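Tannase (Fusobacterium nucleatum subsp. nucleatum ATCC 25586, PDB 6YQ4) probably hydrolyses the galloyl ester bonds of gallotannins, acting as an alpha/beta-hydrolase that also carries a bound magnesium ion. Local coordinates at residues Asn214-Tyr219 against Pro353-Ser358; Ala112-Arg117 against Val137-Ala142; Asn70-Phe75 against Lys107-Ala112. All blocks are in the same frame, centred on the assembly; numbering follows the deposited sequence.

Interaction 1 (Asn214-Tyr219 against Pro353-Ser358)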
loop_
_atom_site.group_PDB
_atom_site.type_symbol
_atom_site.label_atom_id
_atom_site.label_comp_id
_atom_site.label_asym_id
_atom_site.label_seq_id
_atom_site.Cartn_x
_atom_site.Cartn_y
_atom_site.Cartn_z
ATOM N N ASN A 214 -4.273 2.750 -13.930
ATOM C CA ASN A 214 -5.631 3.305 -13.955
ATOM C C ASN A 214 -5.851 4.429 -12.951
ATOM O O ASN A 214 -6.956 4.986 -12.898
ATOM C CB ASN A 214 -6.692 2.218 -13.728
ATOM C CG ASN A 214 -6.684 1.162 -14.819
ATOM O OD1 ASN A 214 -7.000 1.453 -15.972
ATOM N ND2 ASN A 214 -6.308 -0.070 -14.464
ATOM N N ALA A 215 -4.847 4.792 -12.159
ATOM C CA ALA A 215 -5.077 5.812 -11.139
ATOM C C ALA A 215 -5.146 7.243 -11.686
ATOM O O ALA A 215 -5.635 8.130 -10.970
ATOM C CB ALA A 215 -4.007 5.705 -10.063
ATOM N N ASP A 216 -4.702 7.494 -12.928
ATOM C CA ASP A 216 -4.825 8.832 -13.518
ATOM C C ASP A 216 -6.265 9.177 -13.901
ATOM O O ASP A 216 -6.739 10.287 -13.624
ATOM C CB ASP A 216 -3.930 8.949 -14.749
ATOM C CG ASP A 216 -2.473 9.136 -14.389
ATOM O OD1 ASP A 216 -2.187 9.895 -13.425
ATOM O OD2 ASP A 216 -1.623 8.518 -15.068
ATOM N N SER A 217 -6.948 8.278 -14.621
ATOM C CA SER A 217 -8.343 8.528 -14.976
ATOM C C SER A 217 -9.222 8.604 -13.738
ATOM O O SER A 217 -10.142 9.429 -13.667
ATOM C CB SER A 217 -8.860 7.440 -15.922
ATOM O OG SER A 217 -8.740 6.159 -15.319
ATOM N N ALA A 218 -8.965 7.746 -12.754
ATOM C CA ALA A 218 -9.779 7.773 -11.551
ATOM C C ALA A 218 -9.590 9.083 -10.805
ATOM O O ALA A 218 -10.552 9.642 -10.257
ATOM C CB ALA A 218 -9.447 6.575 -10.660
ATOM N N TYR A 219 -8.365 9.608 -10.802
ATOM C CA TYR A 219 -8.086 10.840 -10.062
ATOM C C TYR A 219 -8.760 12.045 -10.709
ATOM O O TYR A 219 -9.219 12.953 -10.011
ATOM C CB TYR A 219 -6.580 11.050 -9.975
ATOM C CG TYR A 219 -6.135 12.020 -8.896
ATOM C CD1 TYR A 219 -5.969 13.369 -9.184
ATOM C CD2 TYR A 219 -5.919 11.597 -7.592
ATOM C CE1 TYR A 219 -5.552 14.271 -8.199
ATOM C CE2 TYR A 219 -5.503 12.484 -6.599
ATOM C CZ TYR A 219 -5.316 13.829 -6.918
ATOM O OH TYR A 219 -4.908 14.736 -5.962
ATOM N N PRO A 353 -2.662 16.842 -12.999
ATOM C CA PRO A 353 -2.889 15.776 -13.981
ATOM C C PRO A 353 -1.819 15.763 -15.057
ATOM O O PRO A 353 -1.455 16.820 -15.590
ATOM C CB PRO A 353 -4.259 16.144 -14.575
ATOM C CG PRO A 353 -4.280 17.645 -14.512
ATOM C CD PRO A 353 -3.430 18.062 -13.323
ATOM N N PRO A 354 -1.342 14.576 -15.472
ATOM C CA PRO A 354 -1.717 13.255 -14.939
ATOM C C PRO A 354 -0.972 12.921 -13.642
ATOM O O PRO A 354 0.247 12.938 -13.606
ATOM C CB PRO A 354 -1.323 12.278 -16.070
ATOM C CG PRO A 354 -1.087 13.149 -17.281
ATOM C CD PRO A 354 -0.617 14.466 -16.752
ATOM N N ALA A 355 -1.728 12.580 -12.603
ATOM C CA ALA A 355 -1.193 12.513 -11.246
ATOM C C ALA A 355 -0.115 11.437 -11.062
ATOM O O ALA A 355 0.753 11.588 -10.195
ATOM C CB ALA A 355 -2.349 12.274 -10.266
ATOM N N PHE A 356 -0.165 10.340 -11.819
ATOM C CA PHE A 356 0.780 9.236 -11.666
ATOM C C PHE A 356 1.696 9.062 -12.873
ATOM O O PHE A 356 2.923 9.009 -12.705
ATOM C CB PHE A 356 0.023 7.928 -11.361
ATOM C CG PHE A 356 -0.744 7.984 -10.070
ATOM C CD1 PHE A 356 -2.022 8.535 -10.034
ATOM C CD2 PHE A 356 -0.171 7.557 -8.889
ATOM C CE1 PHE A 356 -2.711 8.648 -8.860
ATOM C CE2 PHE A 356 -0.868 7.658 -7.702
ATOM C CZ PHE A 356 -2.146 8.200 -7.688
ATOM N N ASP A 357 1.159 8.990 -14.099
ATOM C CA ASP A 357 2.011 8.928 -15.293
ATOM C C ASP A 357 2.153 10.330 -15.899
ATOM O O ASP A 357 1.439 10.696 -16.848
ATOM C CB ASP A 357 1.474 7.930 -16.313
ATOM C CG ASP A 357 2.512 7.597 -17.379
ATOM O OD1 ASP A 357 3.615 8.188 -17.274
ATOM O OD2 ASP A 357 2.252 6.758 -18.290
ATOM N N SER A 358 3.108 11.109 -15.361
ATOM C CA SER A 358 3.374 12.476 -15.826
ATOM C C SER A 358 3.944 12.505 -17.236
ATOM O O SER A 358 4.695 11.619 -17.643
ATOM C CB SER A 358 4.373 13.198 -14.916
ATOM O OG SER A 358 4.188 12.870 -13.564
HETATM O O HOH W 1 -4.702 12.360 -13.116
#

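Interaction 2 (Ala112-Arg117 against Val137-Ala142)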
loop_
_atom_site.group_PDB
_atom_site.type_symbol
_atom_site.label_atom_id
_atom_site.label_comp_id
_atom_site.label_asym_id
_atom_site.label_seq_id
_atom_site.Cartn_x
_atom_site.Cartn_y
_atom_site.Cartn_z
ATOM N N ALA A 112 8.410 -10.369 12.141
ATOM C CA ALA A 112 9.408 -10.479 11.084
ATOM C C ALA A 112 9.203 -9.265 10.198
ATOM O O ALA A 112 8.129 -9.100 9.611
ATOM C CB ALA A 112 9.270 -11.781 10.300
ATOM N N ALA A 113 10.210 -8.399 10.139
ATOM C CA ALA A 113 10.109 -7.098 9.473
ATOM C C ALA A 113 11.167 -7.007 8.376
ATOM O O ALA A 113 12.347 -6.719 8.665
ATOM C CB ALA A 113 10.284 -5.960 10.487
ATOM N N PRO A 114 10.809 -7.234 7.117
ATOM C CA PRO A 114 11.816 -7.240 6.057
ATOM C C PRO A 114 12.089 -5.848 5.517
ATOM O O PRO A 114 11.180 -5.016 5.389
ATOM C CB PRO A 114 11.159 -8.089 4.976
ATOM C CG PRO A 114 9.741 -7.653 5.074
ATOM C CD PRO A 114 9.464 -7.459 6.563
ATOM N N GLY A 115 13.368 -5.605 5.180
ATOM C CA GLY A 115 13.675 -4.561 4.236
ATOM C C GLY A 115 13.436 -5.038 2.812
ATOM O O GLY A 115 13.232 -6.228 2.560
ATOM N N ALA A 116 13.472 -4.087 1.877
ATOM C CA ALA A 116 13.222 -4.355 0.466
ATOM C C ALA A 116 13.864 -3.256 -0.366
ATOM O O ALA A 116 13.956 -2.104 0.075
ATOM C CB ALA A 116 11.714 -4.439 0.163
ATOM N N ARG A 117 14.304 -3.622 -1.574
ATOM C CA ARG A 117 14.869 -2.649 -2.501
ATOM C C ARG A 117 13.789 -1.705 -3.008
ATOM O O ARG A 117 12.594 -1.968 -2.905
ATOM C CB ARG A 117 15.534 -3.331 -3.699
ATOM C CG ARG A 117 16.664 -4.293 -3.364
ATOM C CD ARG A 117 17.056 -5.099 -4.595
ATOM N NE ARG A 117 16.175 -6.249 -4.764
ATOM C CZ ARG A 117 16.050 -6.934 -5.895
ATOM N NH1 ARG A 117 16.766 -6.590 -6.955
ATOM N NH2 ARG A 117 15.219 -7.968 -5.959
ATOM N N VAL A 137 9.364 -8.701 -5.135
ATOM C CA VAL A 137 10.165 -9.918 -5.113
ATOM C C VAL A 137 10.858 -10.079 -3.767
ATOM O O VAL A 137 10.932 -11.187 -3.219
ATOM C CB VAL A 137 11.166 -9.907 -6.277
ATOM C CG1 VAL A 137 12.248 -10.987 -6.067
ATOM C CG2 VAL A 137 10.427 -10.095 -7.596
ATOM N N ASP A 138 11.333 -8.976 -3.182
ATOM C CA ASP A 138 12.014 -9.071 -1.894
ATOM C C ASP A 138 11.052 -9.528 -0.801
ATOM O O ASP A 138 11.383 -10.420 -0.010
ATOM C CB ASP A 138 12.667 -7.726 -1.533
ATOM C CG ASP A 138 13.904 -7.396 -2.411
ATOM O OD1 ASP A 138 14.296 -6.211 -2.499
ATOM O OD2 ASP A 138 14.497 -8.313 -3.015
ATOM N N LEU A 139 9.837 -8.958 -0.771
ATOM C CA LEU A 139 8.843 -9.348 0.226
ATOM C C LEU A 139 8.449 -10.815 0.077
ATOM O O LEU A 139 8.301 -11.526 1.080
ATOM C CB LEU A 139 7.599 -8.452 0.116
ATOM C CG LEU A 139 7.767 -6.977 0.483
ATOM C CD1 LEU A 139 6.440 -6.328 0.828
ATOM C CD2 LEU A 139 8.764 -6.804 1.632
ATOM N N LYS A 140 8.247 -11.280 -1.166
ATOM C CA LYS A 140 7.971 -12.698 -1.395
ATOM C C LYS A 140 9.114 -13.562 -0.889
ATOM O O LYS A 140 8.896 -14.551 -0.183
ATOM C CB LYS A 140 7.723 -12.947 -2.890
ATOM C CG LYS A 140 6.376 -12.414 -3.386
ATOM C CD LYS A 140 6.268 -12.419 -4.909
ATOM C CE LYS A 140 4.857 -12.014 -5.321
ATOM N NZ LYS A 140 3.833 -13.077 -4.974
ATOM N N ALA A 141 10.348 -13.165 -1.207
ATOM C CA ALA A 141 11.530 -13.912 -0.806
ATOM C C ALA A 141 11.675 -13.994 0.704
ATOM O O ALA A 141 12.159 -15.006 1.222
ATOM C CB ALA A 141 12.760 -13.258 -1.415
ATOM N N ALA A 142 11.283 -12.949 1.433
ATOM C CA ALA A 142 11.367 -13.022 2.889
ATOM C C ALA A 142 10.302 -13.955 3.454
ATOM O O ALA A 142 10.580 -14.722 4.380
ATOM C CB ALA A 142 11.261 -11.629 3.515
#

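Interaction 3 (Asn70-Phe75 against Lys107-Ala112)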
loop_
_atom_site.group_PDB
_atom_site.type_symbol
_atom_site.label_atom_id
_atom_site.label_comp_id
_atom_site.label_asym_id
_atom_site.label_seq_id
_atom_site.Cartn_x
_atom_site.Cartn_y
_atom_site.Cartn_z
ATOM N N ASN A 70 2.160 -21.163 18.212
ATOM C CA ASN A 70 0.837 -20.646 17.936
ATOM C C ASN A 70 0.848 -19.290 17.276
ATOM O O ASN A 70 -0.042 -18.996 16.475
ATOM C CB ASN A 70 0.078 -20.502 19.252
ATOM C CG ASN A 70 -1.340 -20.772 19.106
ATOM O OD1 ASN A 70 -1.775 -21.237 18.062
ATOM N ND2 ASN A 70 -2.102 -20.508 20.155
ATOM N N ALA A 71 1.846 -18.478 17.599
ATOM C CA ALA A 71 1.738 -17.039 17.450
ATOM C C ALA A 71 1.647 -16.651 15.984
ATOM O O ALA A 71 2.496 -17.056 15.184
ATOM C CB ALA A 71 2.942 -16.363 18.099
ATOM N N PRO A 72 0.647 -15.872 15.596
ATOM C CA PRO A 72 0.696 -15.204 14.292
ATOM C C PRO A 72 2.000 -14.435 14.120
ATOM O O PRO A 72 2.628 -14.002 15.094
ATOM C CB PRO A 72 -0.509 -14.255 14.328
ATOM C CG PRO A 72 -1.392 -14.784 15.376
ATOM C CD PRO A 72 -0.548 -15.524 16.371
ATOM N N ILE A 73 2.400 -14.264 12.863
ATOM C CA ILE A 73 3.633 -13.576 12.506
ATOM C C ILE A 73 3.233 -12.254 11.873
ATOM O O ILE A 73 2.563 -12.231 10.829
ATOM C CB ILE A 73 4.516 -14.431 11.576
ATOM C CG1 ILE A 73 4.955 -15.708 12.302
ATOM C CG2 ILE A 73 5.765 -13.659 11.110
ATOM C CD1 ILE A 73 5.899 -16.580 11.506
ATOM N N PHE A 74 3.611 -11.152 12.530
ATOM C CA PHE A 74 3.316 -9.808 12.056
ATOM C C PHE A 74 4.442 -9.366 11.126
ATOM O O PHE A 74 5.611 -9.330 11.531
ATOM C CB PHE A 74 3.157 -8.849 13.237
ATOM C CG PHE A 74 2.774 -7.438 12.838
ATOM C CD1 PHE A 74 1.520 -7.173 12.286
ATOM C CD2 PHE A 74 3.660 -6.380 13.026
ATOM C CE1 PHE A 74 1.157 -5.878 11.919
ATOM C CE2 PHE A 74 3.307 -5.072 12.655
ATOM C CZ PHE A 74 2.043 -4.822 12.087
ATOM N N PHE A 75 4.078 -9.001 9.895
ATOM C CA PHE A 75 5.005 -8.793 8.780
ATOM C C PHE A 75 4.925 -7.357 8.238
ATOM O O PHE A 75 4.419 -7.133 7.131
ATOM C CB PHE A 75 4.676 -9.831 7.702
ATOM C CG PHE A 75 5.713 -9.973 6.627
ATOM C CD1 PHE A 75 6.893 -10.678 6.863
ATOM C CD2 PHE A 75 5.505 -9.433 5.362
ATOM C CE1 PHE A 75 7.874 -10.803 5.867
ATOM C CE2 PHE A 75 6.473 -9.574 4.355
ATOM C CZ PHE A 75 7.654 -10.255 4.612
ATOM N N LYS A 107 1.242 -7.890 22.277
ATOM C CA LYS A 107 0.102 -8.766 22.046
ATOM C C LYS A 107 0.507 -10.214 21.788
ATOM O O LYS A 107 -0.366 -11.047 21.525
ATOM C CB LYS A 107 -0.728 -8.238 20.866
ATOM C CG LYS A 107 -1.579 -7.022 21.213
ATOM C CD LYS A 107 -2.576 -7.398 22.319
ATOM C CE LYS A 107 -3.011 -6.193 23.130
ATOM N NZ LYS A 107 -3.367 -5.086 22.218
ATOM N N GLY A 108 1.795 -10.536 21.828
ATOM C CA GLY A 108 2.220 -11.914 21.673
ATOM C C GLY A 108 2.509 -12.378 20.260
ATOM O O GLY A 108 2.644 -13.589 20.049
ATOM N N TYR A 109 2.600 -11.467 19.289
ATOM C CA TYR A 109 2.987 -11.833 17.927
ATOM C C TYR A 109 4.496 -11.990 17.803
ATOM O O TYR A 109 5.271 -11.283 18.451
ATOM C CB TYR A 109 2.524 -10.778 16.915
ATOM C CG TYR A 109 1.036 -10.666 16.822
ATOM C CD1 TYR A 109 0.313 -9.970 17.778
ATOM C CD2 TYR A 109 0.345 -11.282 15.802
ATOM C CE1 TYR A 109 -1.066 -9.891 17.715
ATOM C CE2 TYR A 109 -1.041 -11.207 15.732
ATOM C CZ TYR A 109 -1.736 -10.512 16.687
ATOM O OH TYR A 109 -3.103 -10.438 16.609
ATOM N N VAL A 110 4.913 -12.920 16.956
ATOM C CA VAL A 110 6.266 -12.882 16.424
ATOM C C VAL A 110 6.327 -11.805 15.344
ATOM O O VAL A 110 5.390 -11.625 14.558
ATOM C CB VAL A 110 6.683 -14.263 15.887
ATOM C CG1 VAL A 110 7.889 -14.135 14.959
ATOM C CG2 VAL A 110 7.009 -15.200 17.029
ATOM N N VAL A 111 7.415 -11.050 15.320
ATOM C CA VAL A 111 7.573 -9.958 14.371
ATOM C C VAL A 111 8.715 -10.302 13.434
ATOM O O VAL A 111 9.846 -10.529 13.879
ATOM C CB VAL A 111 7.833 -8.627 15.080
ATOM C CG1 VAL A 111 8.150 -7.542 14.045
ATOM C CG2 VAL A 111 6.624 -8.255 15.917
ATOM N N ALA A 112 8.410 -10.369 12.141
ATOM C CA ALA A 112 9.408 -10.479 11.084
ATOM C C ALA A 112 9.203 -9.265 10.198
ATOM O O ALA A 112 8.129 -9.100 9.611
ATOM C CB ALA A 112 9.270 -11.781 10.300
#

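Interaction 1 (Asn214-Tyr219 against Pro353-Ser358)
Asp-216 reaches from its helix into the loop 353-358 and takes two consecutive backbone amides with its two carboxylate oxygens. Phe-356 N donates to Asp-216 OD1 at 2.6 Å. Asp-357 N donates to Asp-216 OD2 at 3.0 Å. Each oxygen uses its syn lone pair, and N-H to oxygen angles of 167° and 157° mark both bonds as fairly straight. With CG beside the backbone N (chi1 -77°), the carboxylate leans out to the loop. OD1 also lies near the plane of the Phe-356 ring, at its edge, while Ala-215 CB presses on a face of that ring 3.7 Å from its centroid. One helical turn after Ala-215, the Tyr-219 ring has Ala-355 CB over one face, 4.2 Å from its centroid. A water bridges Asp-216 O, to which it donates at 3.0 Å, and Ala-355 N. A cis peptide precedes Pro-354 and probably helps set the bend of the loop. Further out, Asp-357 turns its carboxylate to Asn-366, His-378 and Thr-380, and Tyr-219 OH bonds to Lys-351 N and Lys-445 O. One carboxylate thus bridges two successive main-chain amides, side-chain-to-backbone bonding that joins helix 212-223 to the loop after helix 340-344.

Interaction 2 (Ala112-Arg117 against Val137-Ala142)
The guanidinium of Arg-117 meets the carboxylate of Asp-138 at its edge, near its own plane, and Val-137 CG1 lies along the same rim. The grip is side-on: Arg-117 NE donates to Asp-138 OD1 at 2.9 Å and Arg-117 NH2 to Asp-138 OD2 at 3.1 Å. The two planes stand 41° apart, so the pairing is not flat, and NH2 reaches OD2 from above the carboxylate plane. A bend at chi3 (-84°) brings NE and NH2 round to the carboxylate. Asp-138 OD1 has a second donor, Arg-117 N at 2.7 Å, whose N-H points at it almost straight (172°); one residue therefore holds this oxygen by main chain and side chain together. OD2 is also bonded by Gln-47 NE2, which probably helps to fix the carboxylate's rotation. Beside this polar end runs an apolar row. Pro-114 CG touches Leu-139 CD2 at 3.7 Å, the two side chains crossing at about a right angle, and Pro-114 CB rests 3.8 Å from Ala-142 CB. Ala-116 CB fits against Asp-138 CB, also at 3.8 Å. Helix 134-148 is in this way packed and salt-bridged onto the C-terminal end of strand 110-114 and the loop beyond it, helix-on-sheet packing in an alpha/beta-hydrolase core.

Interaction 3 (Asn70-Phe75 against Lys107-Ala112)
The backbone of Phe-74 brackets Val-111 of the neighbouring strand: Phe-74 N donates to Val-110 O at 2.7 Å, and Phe-74 O accepts from Ala-112 N at 3.0 Å. Val-110 N in turn donates to Pro-72 O at 3.1 Å, with a more bent N-H to oxygen angle of 138°. This ladder, with Ile-73 paired to Val-110 and Phe-74 to Val-111, is that of parallel strands; for the short segments 73-75 and 110-112 the N-to-C directions are 30° apart, with a closest approach of 4.6 Å between axes. Phe-75 CA adds a CA-H...O contact to Ala-112 O at 3.2 Å, nearly linear at the hydrogen.

Side-chain packing is closest at the start of the pair. Pro-72 CB lies 3.4 Å from Tyr-109 CE2, the proline ring approaching the tyrosine obliquely, and Ala-71 CB meets Gly-108 O. Gly-108, at positive phi, ends the preceding helix in a Schellman motif and turns the chain into the strand. Within the ladder the side chains touch more lightly: Ile-73 CG2 stands 4.1 Å from Ala-112 CB on one face, and Phe-74 CB is 4.4 Å from Val-111 CG2 on the other. With CG opposite its backbone N (chi1 -177°), the Phe-74 ring leads off from strand 110-112. The solvent side is the outer end, where Asn-70 and Lys-107 are partly exposed and do not meet across the contact.

Tyr-109 OH bonds to Asp-490, and Phe-486 packs on both Phe-74 and Tyr-109. Strands 73-76 and 110-114 are joined through helix 100-106 as a beta-alpha-beta unit, with that helix against Phe-74 and Val-111 and helix 134-148 against Ile-73, Phe-75 and Ala-112; strands 160-163 and 48-54 flank the pair within the sheet.

Interactions 2 and 3 adjoin, with centres about 16 Å apart: they share Ala-112 on strand 110-114, and Phe-75 CZ lies 3.4 Å from Pro-114 CG and 4.0 Å from Ala-142 CB. The strand pairing of interaction 3 thus runs on into the strand-helix packing of interaction 2. Interaction 1 lies on the opposite side of the chain's centre, about 28 Å from interaction 2 and about 37 Å from interaction 3, centre to centre. The magnesium ion belongs to the interaction 3 end, about 6 Å from the Ile-73 side chain. A Ser-166, His-476, Asp-444 arrangement consistent with a catalytic triad lies near Tyr-219 without touching it, and the putative nucleophile elbow at Ser-166 lies near Phe-74 and Leu-139.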